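PAN2-PAN3 deadenylation complex catalytic subunit pan2 (Neurospora crassa, PDB 4CZX) probably serves as the catalytic subunit of a cytoplasmic deadenylase that shortens mRNA poly(A) tails, this chain being its N-terminal WD40 propeller domain. Local coordinates at residues K160-I165 and F229-M234; K171-I176 and Q187-G192; F242-A247 and Q267-D272. All coordinates share one frame; numbering follows the deposited sequence. Where two conformers were deposited one is given.

Interaction 1: residues K160-I165 and F229-M234; sequences KMSRYI and FDLKNM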
loop_
_atom_site.group_PDB
_atom_site.type_symbol
_atom_site.label_atom_id
_atom_site.label_comp_id
_atom_site.label_asym_id
_atom_site.label_seq_id
_atom_site.Cartn_x
_atom_site.Cartn_y
_atom_site.Cartn_z
ATOM N N LYS A 160 -36.131 4.732 -21.773
ATOM C CA LYS A 160 -35.777 5.963 -22.476
ATOM C C LYS A 160 -36.994 6.850 -22.681
ATOM O O LYS A 160 -38.063 6.391 -23.099
ATOM C CB LYS A 160 -35.098 5.665 -23.823
ATOM C CG LYS A 160 -34.761 6.938 -24.623
ATOM C CD LYS A 160 -33.673 6.707 -25.669
ATOM C CE LYS A 160 -33.472 7.943 -26.563
ATOM N NZ LYS A 160 -32.338 7.752 -27.523
ATOM N N MET A 161 -36.809 8.130 -22.372
ATOM C CA MET A 161 -37.834 9.139 -22.525
ATOM C C MET A 161 -37.815 9.751 -23.916
ATOM O O MET A 161 -36.778 10.212 -24.377
ATOM C CB MET A 161 -37.632 10.236 -21.469
ATOM C CG MET A 161 -38.575 11.406 -21.595
ATOM S SD MET A 161 -40.315 10.972 -21.390
ATOM C CE MET A 161 -41.057 12.595 -21.642
ATOM N N SER A 162 -38.957 9.724 -24.590
ATOM C CA SER A 162 -39.141 10.501 -25.810
ATOM C C SER A 162 -40.424 11.283 -25.644
ATOM O O SER A 162 -40.439 12.329 -24.992
ATOM C CB SER A 162 -39.190 9.611 -27.056
ATOM O OG SER A 162 -40.095 8.523 -26.897
ATOM N N ARG A 163 -41.501 10.769 -26.230
ATOM C CA ARG A 163 -42.845 11.294 -26.002
ATOM C C ARG A 163 -43.362 10.748 -24.671
ATOM O O ARG A 163 -44.060 11.434 -23.925
ATOM C CB ARG A 163 -43.779 10.901 -27.153
ATOM C CG ARG A 163 -45.152 11.554 -27.083
ATOM C CD ARG A 163 -46.098 11.045 -28.177
ATOM N NE ARG A 163 -45.567 11.222 -29.527
ATOM C CZ ARG A 163 -45.990 12.145 -30.386
ATOM N NH1 ARG A 163 -46.953 12.990 -30.036
ATOM N NH2 ARG A 163 -45.448 12.223 -31.597
ATOM N N TYR A 164 -43.006 9.494 -24.405
ATOM C CA TYR A 164 -43.347 8.780 -23.177
ATOM C C TYR A 164 -42.091 8.080 -22.709
ATOM O O TYR A 164 -41.103 8.031 -23.439
ATOM C CB TYR A 164 -44.458 7.740 -23.402
ATOM C CG TYR A 164 -45.702 8.275 -24.075
ATOM C CD1 TYR A 164 -46.564 9.134 -23.405
ATOM C CD2 TYR A 164 -46.009 7.925 -25.378
ATOM C CE1 TYR A 164 -47.697 9.633 -24.018
ATOM C CE2 TYR A 164 -47.142 8.412 -26.004
ATOM C CZ TYR A 164 -47.984 9.265 -25.317
ATOM O OH TYR A 164 -49.109 9.754 -25.932
ATOM N N ILE A 165 -42.130 7.513 -21.510
ATOM C CA ILE A 165 -41.029 6.681 -21.054
ATOM C C ILE A 165 -41.231 5.283 -21.623
ATOM O O ILE A 165 -42.194 4.607 -21.282
ATOM C CB ILE A 165 -40.939 6.626 -19.514
ATOM C CG1 ILE A 165 -40.582 8.010 -18.960
ATOM C CG2 ILE A 165 -39.904 5.599 -19.063
ATOM C CD1 ILE A 165 -40.675 8.100 -17.447
ATOM N N PHE A 229 -42.847 0.324 -33.322
ATOM C CA PHE A 229 -44.090 0.779 -32.710
ATOM C C PHE A 229 -44.314 2.266 -32.988
ATOM O O PHE A 229 -43.387 3.064 -32.870
ATOM C CB PHE A 229 -44.067 0.518 -31.198
ATOM C CG PHE A 229 -45.386 0.762 -30.519
ATOM C CD1 PHE A 229 -46.315 -0.260 -30.409
ATOM C CD2 PHE A 229 -45.689 2.006 -29.977
ATOM C CE1 PHE A 229 -47.529 -0.052 -29.785
ATOM C CE2 PHE A 229 -46.910 2.225 -29.357
ATOM C CZ PHE A 229 -47.835 1.183 -29.264
ATOM N N ASP A 230 -45.544 2.611 -33.360
ATOM C CA ASP A 230 -45.947 3.982 -33.671
ATOM C C ASP A 230 -46.340 4.708 -32.394
ATOM O O ASP A 230 -47.394 4.434 -31.835
ATOM C CB ASP A 230 -47.116 3.960 -34.668
ATOM C CG ASP A 230 -47.618 5.356 -35.060
ATOM O OD1 ASP A 230 -47.241 6.381 -34.441
ATOM O OD2 ASP A 230 -48.426 5.409 -36.010
ATOM N N LEU A 231 -45.502 5.638 -31.942
ATOM C CA LEU A 231 -45.735 6.325 -30.672
ATOM C C LEU A 231 -46.786 7.421 -30.798
ATOM O O LEU A 231 -47.457 7.766 -29.824
ATOM C CB LEU A 231 -44.432 6.929 -30.128
ATOM C CG LEU A 231 -43.740 6.205 -28.975
ATOM C CD1 LEU A 231 -42.771 7.135 -28.256
ATOM C CD2 LEU A 231 -44.747 5.587 -27.999
ATOM N N LYS A 232 -46.921 7.965 -32.002
ATOM C CA LYS A 232 -47.863 9.040 -32.257
ATOM C C LYS A 232 -49.292 8.521 -32.143
ATOM O O LYS A 232 -50.125 9.102 -31.450
ATOM C CB LYS A 232 -47.606 9.648 -33.639
ATOM C CG LYS A 232 -48.342 10.953 -33.920
ATOM C CD LYS A 232 -48.161 11.364 -35.377
ATOM C CE LYS A 232 -49.077 12.520 -35.759
ATOM N NZ LYS A 232 -48.770 13.755 -34.984
ATOM N N ASN A 233 -49.562 7.406 -32.810
ATOM C CA ASN A 233 -50.900 6.834 -32.825
ATOM C C ASN A 233 -51.045 5.588 -31.950
ATOM O O ASN A 233 -52.075 4.915 -31.995
ATOM C CB ASN A 233 -51.303 6.517 -34.270
ATOM C CG ASN A 233 -51.098 7.704 -35.202
ATOM O OD1 ASN A 233 -51.874 8.660 -35.188
ATOM N ND2 ASN A 233 -50.043 7.651 -36.011
ATOM N N MET A 234 -50.004 5.290 -31.169
ATOM C CA MET A 234 -50.000 4.189 -30.193
ATOM C C MET A 234 -50.441 2.834 -30.741
ATOM O O MET A 234 -51.334 2.200 -30.184
ATOM C CB MET A 234 -50.876 4.546 -28.990
ATOM C CG MET A 234 -50.345 5.713 -28.168
ATOM S SD MET A 234 -48.791 5.320 -27.337
ATOM C CE MET A 234 -49.388 4.488 -25.871
HETATM O O HOH W 1 -48.189 14.958 -32.008
HETATM O O HOH W 2 -49.543 9.311 -28.409
#

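Interaction 2: residues K171-I176 and Q187-G192; sequences KGTVNI and QWQAHG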
loop_
_atom_site.group_PDB
_atom_site.type_symbol
_atom_site.label_atom_id
_atom_site.label_comp_id
_atom_site.label_asym_id
_atom_site.label_seq_id
_atom_site.Cartn_x
_atom_site.Cartn_y
_atom_site.Cartn_z
ATOM N N LYS A 171 -38.562 -9.463 -20.028
ATOM C CA LYS A 171 -39.316 -10.567 -20.635
ATOM C C LYS A 171 -39.585 -10.345 -22.126
ATOM O O LYS A 171 -40.210 -11.188 -22.778
ATOM C CB LYS A 171 -40.656 -10.792 -19.926
ATOM C CG LYS A 171 -40.589 -10.957 -18.419
ATOM C CD LYS A 171 -39.820 -12.179 -18.000
ATOM C CE LYS A 171 -39.607 -12.181 -16.488
ATOM N NZ LYS A 171 -38.883 -13.397 -16.012
ATOM N N GLY A 172 -39.140 -9.212 -22.656
ATOM C CA GLY A 172 -39.308 -8.932 -24.072
ATOM C C GLY A 172 -40.492 -8.046 -24.425
ATOM O O GLY A 172 -40.754 -7.800 -25.604
ATOM N N THR A 173 -41.230 -7.589 -23.420
ATOM C CA THR A 173 -42.342 -6.672 -23.662
ATOM C C THR A 173 -41.876 -5.240 -23.437
ATOM O O THR A 173 -40.895 -5.005 -22.738
ATOM C CB THR A 173 -43.546 -6.957 -22.748
ATOM O OG1 THR A 173 -43.133 -6.894 -21.381
ATOM C CG2 THR A 173 -44.109 -8.335 -23.017
ATOM N N VAL A 174 -42.586 -4.288 -24.035
ATOM C CA VAL A 174 -42.306 -2.886 -23.791
ATOM C C VAL A 174 -43.503 -2.237 -23.112
ATOM O O VAL A 174 -44.614 -2.296 -23.628
ATOM C CB VAL A 174 -41.985 -2.147 -25.092
ATOM C CG1 VAL A 174 -41.810 -0.638 -24.819
ATOM C CG2 VAL A 174 -40.726 -2.720 -25.705
ATOM N N ASN A 175 -43.281 -1.646 -21.939
ATOM C CA ASN A 175 -44.316 -0.830 -21.305
ATOM C C ASN A 175 -44.144 0.632 -21.697
ATOM O O ASN A 175 -43.045 1.174 -21.615
ATOM C CB ASN A 175 -44.276 -0.955 -19.776
ATOM C CG ASN A 175 -44.707 -2.317 -19.288
ATOM O OD1 ASN A 175 -45.418 -3.045 -19.981
ATOM N ND2 ASN A 175 -44.290 -2.665 -18.079
ATOM N N ILE A 176 -45.231 1.263 -22.122
ATOM C CA ILE A 176 -45.204 2.686 -22.410
ATOM C C ILE A 176 -45.758 3.420 -21.199
ATOM O O ILE A 176 -46.948 3.328 -20.889
ATOM C CB ILE A 176 -46.004 3.011 -23.674
ATOM C CG1 ILE A 176 -45.495 2.152 -24.831
ATOM C CG2 ILE A 176 -45.914 4.505 -24.023
ATOM C CD1 ILE A 176 -46.385 2.184 -26.029
ATOM N N GLN A 187 -49.029 -1.800 -23.136
ATOM C CA GLN A 187 -47.980 -2.813 -23.187
ATOM C C GLN A 187 -47.872 -3.378 -24.605
ATOM O O GLN A 187 -48.890 -3.684 -25.239
ATOM C CB GLN A 187 -48.255 -3.924 -22.167
ATOM C CG GLN A 187 -48.449 -3.395 -20.746
ATOM C CD GLN A 187 -48.449 -4.478 -19.681
ATOM O OE1 GLN A 187 -49.483 -4.769 -19.078
ATOM N NE2 GLN A 187 -47.281 -5.066 -19.426
ATOM N N TRP A 188 -46.643 -3.502 -25.094
ATOM C CA TRP A 188 -46.377 -3.956 -26.451
ATOM C C TRP A 188 -45.518 -5.216 -26.414
ATOM O O TRP A 188 -44.453 -5.226 -25.798
ATOM C CB TRP A 188 -45.685 -2.830 -27.235
ATOM C CG TRP A 188 -45.208 -3.167 -28.619
ATOM C CD1 TRP A 188 -45.873 -3.889 -29.575
ATOM C CD2 TRP A 188 -43.960 -2.781 -29.204
ATOM N NE1 TRP A 188 -45.108 -3.978 -30.714
ATOM C CE2 TRP A 188 -43.930 -3.305 -30.512
ATOM C CE3 TRP A 188 -42.858 -2.046 -28.742
ATOM C CZ2 TRP A 188 -42.844 -3.116 -31.366
ATOM C CZ3 TRP A 188 -41.779 -1.862 -29.591
ATOM C CH2 TRP A 188 -41.779 -2.401 -30.888
ATOM N N GLN A 189 -45.979 -6.282 -27.062
ATOM C CA GLN A 189 -45.196 -7.516 -27.103
ATOM C C GLN A 189 -44.168 -7.428 -28.225
ATOM O O GLN A 189 -44.488 -7.656 -29.388
ATOM C CB GLN A 189 -46.096 -8.734 -27.302
ATOM C CG GLN A 189 -45.342 -10.039 -27.182
ATOM C CD GLN A 189 -44.970 -10.342 -25.756
ATOM O OE1 GLN A 189 -45.834 -10.390 -24.881
ATOM N NE2 GLN A 189 -43.677 -10.535 -25.503
ATOM N N ALA A 190 -42.934 -7.084 -27.883
ATOM C CA ALA A 190 -41.922 -6.860 -28.907
ATOM C C ALA A 190 -41.234 -8.161 -29.302
ATOM O O ALA A 190 -41.230 -8.538 -30.473
ATOM C CB ALA A 190 -40.901 -5.832 -28.427
ATOM N N HIS A 191 -40.651 -8.851 -28.330
ATOM C CA HIS A 191 -39.972 -10.110 -28.613
ATOM C C HIS A 191 -40.363 -11.172 -27.594
ATOM O O HIS A 191 -40.968 -10.866 -26.572
ATOM C CB HIS A 191 -38.454 -9.896 -28.634
ATOM C CG HIS A 191 -38.024 -8.799 -29.556
ATOM N ND1 HIS A 191 -37.592 -9.032 -30.845
ATOM C CD2 HIS A 191 -37.985 -7.453 -29.384
ATOM C CE1 HIS A 191 -37.301 -7.880 -31.425
ATOM N NE2 HIS A 191 -37.534 -6.907 -30.561
ATOM N N GLY A 192 -40.036 -12.426 -27.890
ATOM C CA GLY A 192 -40.497 -13.537 -27.086
ATOM C C GLY A 192 -39.973 -13.631 -25.660
ATOM O O GLY A 192 -40.731 -13.976 -24.760
HETATM O O HOH W 3 -42.870 -11.875 -22.837
#

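Interaction 3: residues F242-A247 and Q267-D272; sequences FAPLAA and QIHVTD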
loop_
_atom_site.group_PDB
_atom_site.type_symbol
_atom_site.label_atom_id
_atom_site.label_comp_id
_atom_site.label_asym_id
_atom_site.label_seq_id
_atom_site.Cartn_x
_atom_site.Cartn_y
_atom_site.Cartn_z
ATOM N N PHE A 242 -34.634 -7.852 -41.392
ATOM C CA PHE A 242 -33.196 -7.718 -41.256
ATOM C C PHE A 242 -32.565 -9.108 -41.151
ATOM O O PHE A 242 -32.251 -9.583 -40.053
ATOM C CB PHE A 242 -32.859 -6.858 -40.032
ATOM C CG PHE A 242 -31.430 -6.417 -39.975
ATOM C CD1 PHE A 242 -30.963 -5.415 -40.808
ATOM C CD2 PHE A 242 -30.550 -7.005 -39.086
ATOM C CE1 PHE A 242 -29.638 -5.000 -40.741
ATOM C CE2 PHE A 242 -29.225 -6.592 -39.012
ATOM C CZ PHE A 242 -28.767 -5.593 -39.837
ATOM N N ALA A 243 -32.396 -9.747 -42.307
ATOM C CA ALA A 243 -31.878 -11.115 -42.403
ATOM C C ALA A 243 -30.544 -11.364 -41.688
ATOM O O ALA A 243 -30.330 -12.461 -41.170
ATOM C CB ALA A 243 -31.753 -11.518 -43.872
ATOM N N PRO A 244 -29.630 -10.370 -41.653
ATOM C CA PRO A 244 -28.406 -10.649 -40.878
ATOM C C PRO A 244 -28.604 -10.799 -39.366
ATOM O O PRO A 244 -27.602 -11.013 -38.685
ATOM C CB PRO A 244 -27.524 -9.427 -41.167
ATOM C CG PRO A 244 -28.010 -8.931 -42.502
ATOM C CD PRO A 244 -29.484 -9.152 -42.474
ATOM N N LEU A 245 -29.848 -10.719 -38.883
ATOM C CA LEU A 245 -30.215 -10.785 -37.456
ATOM C C LEU A 245 -29.907 -9.483 -36.732
ATOM O O LEU A 245 -28.752 -9.073 -36.624
ATOM C CB LEU A 245 -29.522 -11.940 -36.734
ATOM C CG LEU A 245 -29.771 -13.286 -37.411
ATOM C CD1 LEU A 245 -29.207 -14.405 -36.564
ATOM C CD2 LEU A 245 -31.273 -13.469 -37.683
ATOM N N ALA A 246 -30.948 -8.856 -36.201
ATOM C CA ALA A 246 -30.822 -7.500 -35.652
ATOM C C ALA A 246 -30.428 -7.514 -34.192
ATOM O O ALA A 246 -31.185 -7.984 -33.346
ATOM C CB ALA A 246 -32.116 -6.743 -35.833
ATOM N N ALA A 247 -29.247 -6.968 -33.908
ATOM C CA ALA A 247 -28.685 -6.963 -32.561
ATOM C C ALA A 247 -28.848 -5.594 -31.900
ATOM O O ALA A 247 -29.138 -5.509 -30.703
ATOM C CB ALA A 247 -27.220 -7.364 -32.609
ATOM N N GLN A 267 -22.385 -5.624 -39.763
ATOM C CA GLN A 267 -23.140 -5.191 -40.931
ATOM C C GLN A 267 -24.223 -4.215 -40.498
ATOM O O GLN A 267 -24.948 -4.468 -39.538
ATOM C CB GLN A 267 -23.762 -6.376 -41.665
ATOM C CG GLN A 267 -24.634 -5.956 -42.837
ATOM C CD GLN A 267 -25.171 -7.129 -43.630
ATOM O OE1 GLN A 267 -26.038 -6.960 -44.490
ATOM N NE2 GLN A 267 -24.658 -8.327 -43.348
ATOM N N ILE A 268 -24.324 -3.098 -41.210
ATOM C CA ILE A 268 -25.245 -2.031 -40.844
ATOM C C ILE A 268 -26.191 -1.679 -41.994
ATOM O O ILE A 268 -25.758 -1.536 -43.140
ATOM C CB ILE A 268 -24.481 -0.762 -40.420
ATOM C CG1 ILE A 268 -23.629 -1.040 -39.178
ATOM C CG2 ILE A 268 -25.436 0.388 -40.157
ATOM C CD1 ILE A 268 -22.804 0.145 -38.747
ATOM N N HIS A 269 -27.481 -1.568 -41.687
ATOM C CA HIS A 269 -28.457 -1.045 -42.640
ATOM C C HIS A 269 -28.999 0.280 -42.136
ATOM O O HIS A 269 -29.377 0.392 -40.970
ATOM C CB HIS A 269 -29.622 -2.011 -42.855
ATOM C CG HIS A 269 -29.239 -3.295 -43.524
ATOM N ND1 HIS A 269 -30.175 -4.161 -44.048
ATOM C CD2 HIS A 269 -28.032 -3.863 -43.750
ATOM C CE1 HIS A 269 -29.560 -5.206 -44.573
ATOM N NE2 HIS A 269 -28.258 -5.052 -44.401
ATOM N N VAL A 270 -29.032 1.277 -43.016
ATOM C CA VAL A 270 -29.684 2.541 -42.704
ATOM C C VAL A 270 -30.996 2.505 -43.462
ATOM O O VAL A 270 -31.008 2.560 -44.693
ATOM C CB VAL A 270 -28.832 3.757 -43.101
ATOM C CG1 VAL A 270 -29.547 5.045 -42.732
ATOM C CG2 VAL A 270 -27.480 3.700 -42.407
ATOM N N THR A 271 -32.097 2.365 -42.732
ATOM C CA THR A 271 -33.369 2.005 -43.353
ATOM C C THR A 271 -34.517 2.911 -42.955
ATOM O O THR A 271 -34.762 3.134 -41.768
ATOM C CB THR A 271 -33.773 0.564 -42.992
ATOM O OG1 THR A 271 -32.694 -0.327 -43.295
ATOM C CG2 THR A 271 -35.019 0.143 -43.766
ATOM N N ASP A 272 -35.232 3.423 -43.950
ATOM C CA ASP A 272 -36.423 4.198 -43.659
ATOM C C ASP A 272 -37.517 3.278 -43.149
ATOM O O ASP A 272 -37.876 2.306 -43.808
ATOM C CB ASP A 272 -36.917 4.960 -44.885
ATOM C CG ASP A 272 -38.184 5.728 -44.595
ATOM O OD1 ASP A 272 -39.264 5.107 -44.640
ATOM O OD2 ASP A 272 -38.104 6.940 -44.306
#

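Interaction 1: residues K160-I165 and F229-M234
The guanidinium of Arg163 lies with one face over the backbone and CB of Lys232, NH2 standing 3.9 Å from Lys232 CG, while water 1 meets its edge in plane. The ring of Tyr164 is approached differently: the methyl CD2 of Leu231 reaches its edge, 3.7 Å from Tyr164 CD2, Arg163 CG sits over the rim of one face, and Met234 SD comes in obliquely as a Met-aromatic contact, 4.8 Å from the ring centroid. Water 2 lies in the ring plane 2.6 Å from Tyr164 OH and donates to Leu231 O at 3.0 Å, so the polar link from hydroxyl to carbonyl runs through water. The other Leu231 methyl, CD1, comes within 3.3 Å of Ser162 OG, which is hydrogen-bonded to Thr200. A bend at chi3 (-57°) turns the arginine head over Lys232; NH2 forms a salt bridge with Asp203 and NE a hydrogen bond with the carbonyl of Asn202. Asp230 forms an Asx motif, OD1 accepting from Asn233 N at 3.0 Å, within the turn carrying Leu231 and Met234. At the surface, the turn between strands 156-161 and 165-169 meets the turn after strand 225-230 of the adjacent four-stranded sheet; Ile176 of strand 173-177 packs against both Tyr164 and Met234.

Interaction 2: residues K171-I176 and Q187-G192
In Asn175 and Gln187 alike CG lies anti to the carbonyl carbon, beside the backbone N (chi1 -69° and -54°), and the two amides run side by side from a non-hydrogen-bonded pair. In one of two modelled Gln187 conformers NE2 donates to Asn175 OD1 at 2.8 Å; this bond, bent to 131° at the hydrogen, is to that extent doubtful. Asn175 ND2 is taken up by Tyr156 and Asp154. Val174 and Trp188, one residue along, project from the other side of the sheet, and Val174 CB rests 3.8 Å from Trp188 CE3. Their backbones form the antiparallel hydrogen-bonded pair, Val174 N to Trp188 O at 2.7 Å and Trp188 N to Val174 O at 2.8 Å. Past the Thr173-Gln189 pair, where Thr173 CG2 is 3.3 Å from Gln189 OE1, the strands end and loop residues take over. Gln189 NE2 curls back to His191 O at 2.9 Å, and water 3 joins the same NE2 to Lys171 O. Strands 173-177 and 184-189 are the last two of the four-stranded blade, 184-189 its outermost. Backbone bonds and apolar packing on the Trp188 side join them, and the Gly172 carbonyl, held by a nearly straight 2.9 Å bond from His191 N and only weakly by Ala190 N, fastens the chain where it leaves strand 184-189.

Interaction 3: residues F242-A247 and Q267-D272
In this WD40 beta-propeller, the contact joins a type I beta turn, Phe242 to Leu245, to strand 267-272 of the following blade. The turn lies in the connection between strand 235-241, the last of one four-stranded sheet, and strand 248-251, an outermost strand of the next sheet, and is closed by a bond from Leu245 N to Phe242 O at 2.9 Å. Its first and third residues do the touching. Phe242 and His269 make a T-shaped (edge-to-face) pair in which the phenyl edge is directed at the imidazole face: Phe242 CE1 stands 3.3 Å from His269 CG, the ring centroids are 4.6 Å apart and the planes are inclined at 73°. CE1 lies above the imidazole but toward its rim, on the CG and ND1 side. With CG anti to the backbone N (chi1 -167°), the phenyl group extends from the turn toward the strand, where its edge also comes near the carbonyl of Gln267, CZ to O at 4.0 Å. Pro244 CD sits over the centre of one phenyl face, so the turn folds its own proline onto the aromatic ring that it presents to the strand. Pro244 in turn meets the amide end of Gln267, the two side chains crossing at about a right angle, with CG 3.4 Å from OE1. On either side of the strand run 258-262 and 279-283; Val261 of the former touches Phe242 and Val281 of the latter touches His269, while the side chain of Asn263 binds the carbonyl of Pro244. Gln267 and His269 lie on the same side of their strand, two residues apart, and their side chains are joined directly. His269 NE2, with the acceptor lying in its ring plane, donates to Gln267 OE1 at 2.9 Å, which restrains the rotation of the imidazole receiving the phenyl edge.

How the interactions relate
From the N terminus, the chain first enters 160-165, the opening side of interaction 1, whose loop closes only at 229-234. Within that loop lies interaction 2, a short hairpin closure between 171-176 and 187-192. The two contacts touch, Phe229 packing on Ile176 and Trp188, so the sheet holding strands 156-161 to 184-189 is tied to its successor, strands 194-200 to 235-241. Interaction 3 follows in series: 267-272 returns to 242-247 and closes a short loop containing strands 248-251 and 258-262, tying the connection between sheets to the next sheet. It touches neither of the others, its nearest atoms about 6 Å from those of interaction 2.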